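Local coordinates for protein copper-transporting ATPase PAA1, chloroplastic (Arabidopsis thaliana, PDB 5LBD) that moves monovalent copper across the plastid envelope at the expense of ATP, the piece here being its nucleotide-binding N-domain, at residues 83-97 with 114-126. The protein carries 2 engineered substitutions. Numbering follows the deposited sequence. Where two conformers were deposited one is given.
Sequences RVTVGTLEWVKRHGA and SVVYIGVDNTLAA
One face of the Tyr117 ring carries Leu89, whose CB sits 4.0 Å from the ring centroid in a CH-pi contact, while Gly87 O lies in plane at the ring's edge. The Arg83 guanidinium has Asp121 CA over one face and, in plane at its edge, a water that accepts from NE. Its NH1 and NH2 both close end-on, in plane, on His95 O, NH2 at 3.0 Å; the bend at chi3 (-65°) turns the group toward the end of helix 89-94. Asp121 answers from the turn: its OD1, approached from above the carboxylate plane, receives Arg83 N at 2.9 Å. Nearby, Asn122 ND2 gives a straight bond of 2.8 Å to the carbonyl O of Gly96, the C-prime residue of the Schellman motif closing the helix. Between the ends, in the conformer given, Val92 CG2 lies against Tyr117 CB and Leu124 CD1, and strands 83-87 and 115-120 pair antiparallel through Thr85-Gly119 and Gly87-Tyr117. A leucine in place of Arg83 takes away both guanidinium donors of His95 O and would probably let the helix end drift from the strand. The chemistry thus divides: apolar packing seats the helix on the N-domain sheet, and polar bonds tie its C-terminal end to the hairpin turn, through Asn122, and to strand 83-87, through Arg83.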
ATOM      1  N   ARG A  83      -1.199  10.497   4.698  1.00 22.52           N
ATOM      2  CA  ARG A  83      -1.738   9.323   5.380  1.00 19.12           C
ATOM      3  C   ARG A  83      -1.851   8.185   4.374  1.00 20.62           C
ATOM      4  O   ARG A  83      -2.729   8.202   3.507  1.00 25.59           O
ATOM      5  CB  ARG A  83      -3.112   9.616   5.981  1.00 22.57           C
ATOM      6  CG  ARG A  83      -3.183  10.888   6.802  1.00 29.57           C
ATOM      7  CD  ARG A  83      -4.562  11.069   7.520  1.00 41.34           C
ATOM      8  NE  ARG A  83      -5.697  11.257   6.603  1.00 29.87           N
ATOM      9  CZ  ARG A  83      -6.459  10.267   6.137  1.00 32.06           C
ATOM     10  NH1 ARG A  83      -6.228   9.000   6.500  1.00 29.35           N
ATOM     11  NH2 ARG A  83      -7.459  10.552   5.304  1.00 27.03           N
ATOM     12  N   VAL A  84      -0.987   7.186   4.502  1.00 18.74           N
ATOM     13  CA  VAL A  84      -0.880   6.107   3.525  1.00 16.18           C
ATOM     14  C   VAL A  84      -1.437   4.853   4.178  1.00 16.97           C
ATOM     15  O   VAL A  84      -0.940   4.431   5.224  1.00 16.31           O
ATOM     16  CB  VAL A  84       0.564   5.891   3.052  1.00 16.27           C
ATOM     17  CG1 VAL A  84       0.625   4.714   2.100  1.00 17.07           C
ATOM     18  CG2 VAL A  84       1.088   7.129   2.378  1.00 19.19           C
ATOM     19  N   THR A  85      -2.464   4.263   3.572  1.00 14.03           N
ATOM     20  CA  THR A  85      -3.084   3.050   4.071  1.00 13.00           C
ATOM     21  C   THR A  85      -2.767   1.902   3.132  1.00 16.69           C
ATOM     22  O   THR A  85      -2.700   2.071   1.916  1.00 16.71           O
ATOM     23  CB  THR A  85      -4.595   3.179   4.189  1.00 15.51           C
ATOM     24  OG1 THR A  85      -5.117   3.622   2.934  1.00 17.93           O
ATOM     25  CG2 THR A  85      -4.928   4.171   5.268  1.00 21.41           C
ATOM     26  N   VAL A  86      -2.614   0.716   3.706  1.00 15.74           N
ATOM     27  CA  VAL A  86      -2.332  -0.510   2.988  1.00 12.72           C
ATOM     28  C   VAL A  86      -3.225  -1.585   3.585  1.00 16.02           C
ATOM     29  O   VAL A  86      -3.042  -1.957   4.751  1.00 15.10           O
ATOM     30  CB  VAL A  86      -0.874  -0.930   3.103  1.00 15.00           C
ATOM     31  CG1 VAL A  86      -0.640  -2.129   2.305  1.00 17.15           C
ATOM     32  CG2 VAL A  86       0.066   0.204   2.675  1.00 16.63           C
ATOM     33  N   GLY A  87      -4.192  -2.077   2.821  1.00 13.16           N
ATOM     34  CA  GLY A  87      -5.057  -3.102   3.379  1.00 15.28           C
ATOM     35  C   GLY A  87      -6.261  -3.412   2.537  1.00 15.71           C
ATOM     36  O   GLY A  87      -6.233  -3.275   1.312  1.00 14.90           O
ATOM     37  N   THR A  88      -7.298  -3.919   3.200  1.00 14.27           N
ATOM     38  CA  THR A  88      -8.510  -4.246   2.480  1.00 12.64           C
ATOM     39  C   THR A  88      -9.164  -2.984   1.923  1.00 14.59           C
ATOM     40  O   THR A  88      -8.913  -1.864   2.367  1.00 15.59           O
ATOM     41  CB  THR A  88      -9.544  -4.925   3.390  1.00 17.22           C
ATOM     42  OG1 THR A  88      -9.943  -4.002   4.400  1.00 18.12           O
ATOM     43  CG2 THR A  88      -8.995  -6.170   4.029  1.00 17.93           C
ATOM     44  N   LEU A  89     -10.077  -3.200   0.984  1.00 16.69           N
ATOM     45  CA  LEU A  89     -10.854  -2.086   0.458  1.00 17.38           C
ATOM     46  C   LEU A  89     -11.638  -1.398   1.573  1.00 21.35           C
ATOM     47  O   LEU A  89     -11.699  -0.164   1.627  1.00 18.31           O
ATOM     48  CB  LEU A  89     -11.780  -2.591  -0.635  1.00 19.39           C
ATOM     49  CG  LEU A  89     -12.653  -1.536  -1.321  1.00 23.34           C
ATOM     50  CD1 LEU A  89     -11.765  -0.462  -1.953  1.00 26.42           C
ATOM     51  CD2 LEU A  89     -13.567  -2.150  -2.341  1.00 32.06           C
ATOM     52  N   GLU A  90     -12.198  -2.184   2.500  1.00 20.48           N
ATOM     53  CA  GLU A  90     -12.934  -1.608   3.627  1.00 20.02           C
ATOM     54  C   GLU A  90     -12.034  -0.732   4.470  1.00 16.31           C
ATOM     55  O   GLU A  90     -12.450   0.344   4.918  1.00 19.63           O
ATOM     56  CB  GLU A  90     -13.550  -2.703   4.509  1.00 23.09           C
ATOM     57  CG  GLU A  90     -14.392  -3.728   3.770  1.00 39.80           C
ATOM     58  CD  GLU A  90     -13.566  -4.979   3.374  1.00 60.77           C
ATOM     59  OE1 GLU A  90     -12.964  -4.983   2.269  1.00 27.66           O
ATOM     60  OE2 GLU A  90     -13.494  -5.951   4.176  1.00 60.77           O
ATOM     61  N   TRP A  91     -10.792  -1.179   4.700  1.00 16.29           N
ATOM     62  CA  TRP A  91      -9.835  -0.434   5.517  1.00 14.44           C
ATOM     63  C   TRP A  91      -9.497   0.908   4.895  1.00 14.54           C
ATOM     64  O   TRP A  91      -9.503   1.944   5.566  1.00 16.53           O
ATOM     65  CB  TRP A  91      -8.569  -1.278   5.687  1.00 16.26           C
ATOM     66  CG  TRP A  91      -7.402  -0.653   6.303  1.00 13.48           C
ATOM     67  CD1 TRP A  91      -6.285  -0.192   5.672  1.00 16.17           C
ATOM     68  CD2 TRP A  91      -7.185  -0.466   7.704  1.00 16.62           C
ATOM     69  NE1 TRP A  91      -5.398   0.288   6.597  1.00 15.76           N
ATOM     70  CE2 TRP A  91      -5.926   0.124   7.857  1.00 15.83           C
ATOM     71  CE3 TRP A  91      -7.944  -0.737   8.839  1.00 17.10           C
ATOM     72  CZ2 TRP A  91      -5.389   0.436   9.108  1.00 18.43           C
ATOM     73  CZ3 TRP A  91      -7.415  -0.424  10.093  1.00 19.28           C
ATOM     74  CH2 TRP A  91      -6.162   0.168  10.219  1.00 16.21           C
ATOM     75  N   VAL A  92      -9.214   0.925   3.601  0.53 14.49           N
ATOM     76  CA  VAL A  92      -8.803   2.176   2.998  0.53 16.50           C
ATOM     77  C   VAL A  92      -9.979   3.132   2.874  0.53 16.32           C
ATOM     78  O   VAL A  92      -9.803   4.347   2.983  0.53 17.88           O
ATOM     79  CB  VAL A  92      -8.119   1.904   1.647  0.53 13.50           C
ATOM     80  CG1 VAL A  92      -6.930   0.938   1.841  0.53 14.09           C
ATOM     81  CG2 VAL A  92      -9.103   1.388   0.607  0.53 16.49           C
ATOM     82  N   LYS A  93     -11.187   2.617   2.631  1.00 15.56           N
ATOM     83  CA  LYS A  93     -12.372   3.473   2.645  1.00 15.94           C
ATOM     84  C   LYS A  93     -12.659   4.022   4.037  1.00 16.84           C
ATOM     85  O   LYS A  93     -13.136   5.156   4.184  1.00 18.65           O
ATOM     86  CB  LYS A  93     -13.583   2.688   2.171  1.00 21.53           C
ATOM     87  CG  LYS A  93     -13.652   2.321   0.708  1.00 27.94           C
ATOM     88  CD  LYS A  93     -14.931   1.482   0.491  1.00 35.82           C
ATOM     89  CE  LYS A  93     -15.307   1.288  -0.953  1.00 50.26           C
ATOM     90  NZ  LYS A  93     -16.641   0.586  -1.036  1.00 57.26           N
ATOM     91  N   ARG A  94     -12.443   3.205   5.066  1.00 16.97           N
ATOM     92  CA  ARG A  94     -12.731   3.668   6.420  1.00 19.48           C
ATOM     93  C   ARG A  94     -11.826   4.832   6.775  1.00 16.84           C
ATOM     94  O   ARG A  94     -12.226   5.741   7.506  1.00 20.83           O
ATOM     95  CB  ARG A  94     -12.543   2.539   7.435  1.00 20.02           C
ATOM     96  CG  ARG A  94     -13.259   2.731   8.720  1.00 19.96           C
ATOM     97  CD  ARG A  94     -12.734   1.662   9.673  1.00 23.22           C
ATOM     98  NE  ARG A  94     -11.501   2.067  10.340  1.00 22.10           N
ATOM     99  CZ  ARG A  94     -10.769   1.268  11.113  1.00 26.99           C
ATOM    100  NH1 ARG A  94     -11.080  -0.020  11.252  1.00 22.88           N
ATOM    101  NH2 ARG A  94      -9.712   1.748  11.741  1.00 26.29           N
ATOM    102  N   HIS A  95     -10.622   4.810   6.248  1.00 16.78           N
ATOM    103  CA  HIS A  95      -9.658   5.880   6.437  1.00 16.03           C
ATOM    104  C   HIS A  95      -9.846   7.047   5.457  1.00 17.41           C
ATOM    105  O   HIS A  95      -8.976   7.936   5.410  1.00 19.56           O
ATOM    106  CB  HIS A  95      -8.253   5.298   6.318  1.00 17.51           C
ATOM    107  CG  HIS A  95      -7.846   4.493   7.508  1.00 17.13           C
ATOM    108  ND1 HIS A  95      -8.288   3.207   7.745  1.00 18.25           N
ATOM    109  CD2 HIS A  95      -7.081   4.827   8.568  1.00 16.64           C
ATOM    110  CE1 HIS A  95      -7.820   2.794   8.909  1.00 17.66           C
ATOM    111  NE2 HIS A  95      -7.074   3.755   9.422  1.00 19.96           N
ATOM    112  N   GLY A  96     -10.944   7.094   4.705  1.00 16.96           N
ATOM    113  CA  GLY A  96     -11.301   8.303   4.001  1.00 21.26           C
ATOM    114  C   GLY A  96     -11.176   8.247   2.489  1.00 17.62           C
ATOM    115  O   GLY A  96     -11.563   9.210   1.839  1.00 24.09           O
ATOM    116  N   ALA A  97     -10.737   7.138   1.934  1.00 19.39           N
ATOM    117  CA  ALA A  97     -10.630   7.043   0.485  1.00 24.14           C
ATOM    118  C   ALA A  97     -12.003   6.808  -0.128  1.00 23.11           C
ATOM    119  O   ALA A  97     -12.850   6.128   0.438  1.00 25.95           O
ATOM    120  CB  ALA A  97      -9.686   5.909   0.117  1.00 21.05           C
ATOM    121  N   SER A 114      -3.806 -12.955  -3.679  0.56 47.80           N
ATOM    122  CA  SER A 114      -4.492 -11.927  -2.903  0.56 40.01           C
ATOM    123  C   SER A 114      -4.253 -10.535  -3.468  0.56 23.63           C
ATOM    124  O   SER A 114      -3.478 -10.354  -4.403  0.56 24.45           O
ATOM    125  CB  SER A 114      -4.042 -11.969  -1.441  0.56 44.31           C
ATOM    126  OG  SER A 114      -2.702 -11.529  -1.296  0.56 37.97           O
ATOM    127  N   VAL A 115      -4.944  -9.547  -2.899  1.00 24.58           N
ATOM    128  CA  VAL A 115      -4.799  -8.153  -3.293  1.00 22.62           C
ATOM    129  C   VAL A 115      -4.768  -7.267  -2.060  1.00 18.38           C
ATOM    130  O   VAL A 115      -5.305  -7.609  -0.999  1.00 22.66           O
ATOM    131  CB  VAL A 115      -5.924  -7.656  -4.235  1.00 28.83           C
ATOM    132  CG1 VAL A 115      -6.141  -8.615  -5.426  1.00 29.20           C
ATOM    133  CG2 VAL A 115      -7.226  -7.426  -3.494  1.00 37.55           C
ATOM    134  N   VAL A 116      -4.102  -6.139  -2.181  0.66 15.61           N
ATOM    135  CA  VAL A 116      -4.221  -5.071  -1.199  0.66 17.94           C
ATOM    136  C   VAL A 116      -4.522  -3.764  -1.917  0.66 18.04           C
ATOM    137  O   VAL A 116      -4.180  -3.564  -3.090  0.66 19.49           O
ATOM    138  CB  VAL A 116      -2.959  -4.951  -0.315  0.66 25.49           C
ATOM    139  CG1 VAL A 116      -2.613  -6.306   0.268  0.66 36.22           C
ATOM    140  CG2 VAL A 116      -1.790  -4.406  -1.094  0.66 20.77           C
ATOM    141  N   TYR A 117      -5.217  -2.887  -1.213  1.00 15.70           N
ATOM    142  CA  TYR A 117      -5.548  -1.560  -1.689  1.00 12.74           C
ATOM    143  C   TYR A 117      -4.666  -0.545  -0.974  1.00 15.14           C
ATOM    144  O   TYR A 117      -4.302  -0.730   0.195  1.00 16.60           O
ATOM    145  CB  TYR A 117      -7.028  -1.249  -1.471  1.00 15.52           C
ATOM    146  CG  TYR A 117      -7.946  -2.077  -2.368  1.00 19.11           C
ATOM    147  CD1 TYR A 117      -8.286  -3.354  -2.037  1.00 17.27           C
ATOM    148  CD2 TYR A 117      -8.374  -1.579  -3.585  1.00 21.80           C
ATOM    149  CE1 TYR A 117      -9.092  -4.140  -2.862  1.00 22.04           C
ATOM    150  CE2 TYR A 117      -9.207  -2.352  -4.413  1.00 36.22           C
ATOM    151  CZ  TYR A 117      -9.539  -3.633  -4.031  1.00 29.62           C
ATOM    152  OH  TYR A 117     -10.327  -4.437  -4.810  1.00 28.89           O
ATOM    153  N   ILE A 118      -4.388   0.539  -1.668  1.00 15.60           N
ATOM    154  CA  ILE A 118      -3.547   1.616  -1.190  1.00 17.74           C
ATOM    155  C   ILE A 118      -4.358   2.896  -1.207  1.00 16.43           C
ATOM    156  O   ILE A 118      -4.859   3.313  -2.261  1.00 17.95           O
ATOM    157  CB  ILE A 118      -2.296   1.784  -2.049  1.00 17.53           C
ATOM    158  CG1 ILE A 118      -1.576   0.443  -2.254  1.00 21.81           C
ATOM    159  CG2 ILE A 118      -1.388   2.801  -1.401  1.00 20.28           C
ATOM    160  CD1 ILE A 118      -1.202  -0.259  -0.996  1.00 21.59           C
ATOM    161  N   GLY A 119      -4.482   3.529  -0.041  1.00 16.03           N
ATOM    162  CA  GLY A 119      -5.036   4.862   0.046  1.00 17.57           C
ATOM    163  C   GLY A 119      -3.937   5.868   0.339  1.00 16.52           C
ATOM    164  O   GLY A 119      -2.975   5.573   1.068  1.00 19.21           O
ATOM    165  N   VAL A 120      -4.110   7.072  -0.189  1.00 19.02           N
ATOM    166  CA  VAL A 120      -3.220   8.194   0.089  1.00 19.52           C
ATOM    167  C   VAL A 120      -4.111   9.375   0.412  1.00 21.49           C
ATOM    168  O   VAL A 120      -4.847   9.855  -0.458  1.00 22.70           O
ATOM    169  CB  VAL A 120      -2.277   8.516  -1.079  1.00 20.73           C
ATOM    170  CG1 VAL A 120      -1.350   9.609  -0.668  1.00 28.98           C
ATOM    171  CG2 VAL A 120      -1.475   7.296  -1.418  1.00 23.42           C
ATOM    172  N   ASP A 121      -4.118   9.784   1.680  1.00 23.41           N
ATOM    173  CA  ASP A 121      -5.063  10.785   2.171  1.00 25.23           C
ATOM    174  C   ASP A 121      -6.487  10.363   1.788  1.00 25.03           C
ATOM    175  O   ASP A 121      -6.928   9.283   2.199  1.00 30.06           O
ATOM    176  CB  ASP A 121      -4.679  12.174   1.646  1.00 27.95           C
ATOM    177  CG  ASP A 121      -3.390  12.717   2.308  1.00 44.14           C
ATOM    178  OD1 ASP A 121      -3.105  12.363   3.480  1.00 35.91           O
ATOM    179  OD2 ASP A 121      -2.659  13.503   1.664  1.00 41.66           O
ATOM    180  N   ASN A 122      -7.231  11.171   1.029  1.00 22.85           N
ATOM    181  CA  ASN A 122      -8.605  10.811   0.712  1.00 23.40           C
ATOM    182  C   ASN A 122      -8.749  10.163  -0.657  1.00 23.99           C
ATOM    183  O   ASN A 122      -9.863  10.064  -1.172  1.00 24.94           O
ATOM    184  CB  ASN A 122      -9.503  12.029   0.847  1.00 25.04           C
ATOM    185  CG  ASN A 122      -9.763  12.383   2.303  1.00 36.34           C
ATOM    186  OD1 ASN A 122      -9.213  13.349   2.829  1.00 33.88           O
ATOM    187  ND2 ASN A 122     -10.598  11.591   2.964  1.00 39.42           N
ATOM    188  N   THR A 123      -7.653   9.671  -1.231  1.00 22.92           N
ATOM    189  CA  THR A 123      -7.654   9.109  -2.576  1.00 25.55           C
ATOM    190  C   THR A 123      -7.405   7.610  -2.531  1.00 22.68           C
ATOM    191  O   THR A 123      -6.490   7.138  -1.841  1.00 21.75           O
ATOM    192  CB  THR A 123      -6.599   9.793  -3.436  1.00 34.51           C
ATOM    193  OG1 THR A 123      -6.930  11.176  -3.553  1.00 37.88           O
ATOM    194  CG2 THR A 123      -6.563   9.173  -4.814  1.00 38.40           C
ATOM    195  N   LEU A 124      -8.224   6.858  -3.256  1.00 20.63           N
ATOM    196  CA  LEU A 124      -7.922   5.449  -3.473  1.00 17.22           C
ATOM    197  C   LEU A 124      -6.905   5.430  -4.595  1.00 20.24           C
ATOM    198  O   LEU A 124      -7.227   5.749  -5.740  1.00 23.12           O
ATOM    199  CB  LEU A 124      -9.178   4.664  -3.833  1.00 20.93           C
ATOM    200  CG  LEU A 124      -9.042   3.205  -4.198  1.00 31.31           C
ATOM    201  CD1 LEU A 124      -8.415   2.443  -3.069  1.00 39.24           C
ATOM    202  CD2 LEU A 124     -10.418   2.626  -4.514  1.00 38.01           C
ATOM    203  N   ALA A 125      -5.663   5.129  -4.251  1.00 17.54           N
ATOM    204  CA  ALA A 125      -4.539   5.327  -5.130  1.00 20.82           C
ATOM    205  C   ALA A 125      -4.246   4.135  -6.027  1.00 18.78           C
ATOM    206  O   ALA A 125      -3.714   4.337  -7.128  1.00 20.85           O
ATOM    207  CB  ALA A 125      -3.289   5.646  -4.316  1.00 21.52           C
ATOM    208  N   ALA A 126      -4.496   2.914  -5.562  1.00 19.08           N
ATOM    209  CA  ALA A 126      -4.005   1.761  -6.299  1.00 19.83           C
ATOM    210  C   ALA A 126      -4.565   0.483  -5.709  1.00 14.57           C
ATOM    211  O   ALA A 126      -5.037   0.436  -4.571  1.00 15.52           O
ATOM    212  CB  ALA A 126      -2.476   1.703  -6.265  1.00 18.01           C
TER
HETATM  213  O   HOH W   1      -5.733   7.432   3.889  1.00 24.54           O
HETATM  214  O   HOH W   2      -4.993  13.908   5.890  1.00 44.80           O